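Local coordinates for Galactose/lactose metabolism regulatory protein GAL80 (Saccharomyces cerevisiae, PDB 3BTV) that represses the galactose and lactose metabolic genes of yeast by binding the activator GAL4 and blocking its action when no inducing sugar is present, at residues W34-K37 / T38-A42. The protein carries 1 engineered substitution. Residues are numbered along the deposited sequence; the frame is centred on the assembly and turned at random.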
# COMPACT_ATOMS: atom_id res chain seq x y z
N TRP B 34 -7.30 4.19 32.53
CA TRP B 34 -6.02 4.58 31.96
C TRP B 34 -5.64 6.03 32.25
O TRP B 34 -4.51 6.44 32.02
CB TRP B 34 -6.00 4.33 30.45
CG TRP B 34 -6.80 5.31 29.67
CD1 TRP B 34 -6.32 6.32 28.90
CD2 TRP B 34 -8.22 5.37 29.58
NE1 TRP B 34 -7.36 7.01 28.33
CE2 TRP B 34 -8.54 6.45 28.73
CE3 TRP B 34 -9.27 4.62 30.14
CZ2 TRP B 34 -9.86 6.79 28.43
CZ3 TRP B 34 -10.57 4.96 29.83
CH2 TRP B 34 -10.86 6.04 28.98
N ALA B 35 -6.59 6.82 32.77
CA ALA B 35 -6.25 8.18 33.16
C ALA B 35 -5.22 8.11 34.28
O ALA B 35 -4.30 8.92 34.33
CB ALA B 35 -7.48 8.92 33.61
N ILE B 36 -5.39 7.13 35.16
CA ILE B 36 -4.46 6.93 36.27
C ILE B 36 -3.07 6.55 35.76
O ILE B 36 -2.06 6.84 36.40
CB ILE B 36 -4.97 5.85 37.24
CG1 ILE B 36 -4.08 5.79 38.48
CG2 ILE B 36 -5.03 4.49 36.56
CD1 ILE B 36 -4.11 7.06 39.31
N LYS B 37 -3.02 5.94 34.58
CA LYS B 37 -1.76 5.45 34.03
C LYS B 37 -1.06 6.43 33.08
O LYS B 37 0.12 6.25 32.77
CB LYS B 37 -1.98 4.10 33.32
CG LYS B 37 -2.47 2.99 34.25
CD LYS B 37 -2.77 1.72 33.47
CE LYS B 37 -3.43 0.66 34.34
NZ LYS B 37 -3.80 -0.56 33.57
N THR B 38 -1.78 7.45 32.62
CA THR B 38 -1.21 8.38 31.65
C THR B 38 -1.30 9.82 32.12
O THR B 38 -0.28 10.46 32.36
CB THR B 38 -1.90 8.27 30.28
OG1 THR B 38 -3.32 8.37 30.44
CG2 THR B 38 -1.55 6.94 29.62
N HIS B 39 -2.52 10.33 32.25
CA HIS B 39 -2.71 11.70 32.71
C HIS B 39 -2.12 11.92 34.11
O HIS B 39 -1.44 12.91 34.34
CB HIS B 39 -4.19 12.07 32.71
CG HIS B 39 -4.76 12.22 31.34
ND1 HIS B 39 -4.98 13.45 30.76
CD2 HIS B 39 -5.14 11.30 30.42
CE1 HIS B 39 -5.48 13.28 29.54
NE2 HIS B 39 -5.59 11.98 29.32
N TYR B 40 -2.39 11.00 35.02
CA TYR B 40 -1.98 11.22 36.41
C TYR B 40 -0.47 11.39 36.56
O TYR B 40 -0.00 12.39 37.11
CB TYR B 40 -2.51 10.14 37.35
CG TYR B 40 -2.00 10.31 38.76
CD1 TYR B 40 -1.15 9.37 39.34
CD2 TYR B 40 -2.34 11.43 39.51
CE1 TYR B 40 -0.68 9.53 40.63
CE2 TYR B 40 -1.87 11.60 40.81
CZ TYR B 40 -1.04 10.65 41.36
OH TYR B 40 -0.57 10.81 42.65
N PRO B 41 0.31 10.41 36.09
CA PRO B 41 1.77 10.54 36.19
C PRO B 41 2.26 11.90 35.69
O PRO B 41 3.11 12.51 36.32
CB PRO B 41 2.27 9.41 35.28
CG PRO B 41 1.21 8.36 35.39
CD PRO B 41 -0.10 9.11 35.51
N ALA B 42 1.71 12.36 34.57
CA ALA B 42 2.09 13.67 34.02
C ALA B 42 1.81 14.81 34.99
O ALA B 42 2.71 15.59 35.32
CB ALA B 42 1.37 13.91 32.70
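The carbonyl oxygen of Trp34 is gripped three times by the turn that follows it. Its shortest bond comes from the side chain of Thr38, whose OG1 donates to Trp34 O at 2.8 Å from above the carbonyl plane, with a C=O...donor angle of 138°. Thr38 N reaches Trp34 O over 3.0 Å in a weak, strongly bent bond, and the N of Lys37 adds another weak one. With OG1 lodged between its own backbone N and carbonyl carbon (chi1 52°), the threonine hydroxyl turns back onto the preceding turn, and its CG2 lies against the peptide of Lys37. One residue on, Tyr40 N donates to Ala35 O at 2.9 Å, nearly head-on, in a bond that links residues five apart, one more than the alpha-helical spacing; Thr38 N adds a weak bond to the same oxygen. Helix 39-45 begins here, with Thr38 at the N-cap position. Pro41, which has no N-H to give, sets its CD 3.1 Å from Ile36 O and its CG beside Lys37 O. Ile36 and Tyr40 run side by side: the methyl CD1 of the isoleucine reaches CD1 of the tyrosine ring at 3.8 Å, and both side chains also touch Leu70. His39 and Trp34 instead share a partner, since His39 NE2 and Trp34 NE1 both bond Glu125 OE2; His39 ND1 is hydrogen-bonded to Tyr372 OH of helix 363-380, and bonds at both nitrogens probably fix the rotation of the imidazole. Local bonds thus shape the turn while side chains tie it to the fold, here at the link from the first strand, 21-26, to the first helix of a Rossmann fold, as in the GFO/IDH/MocA oxidoreductases.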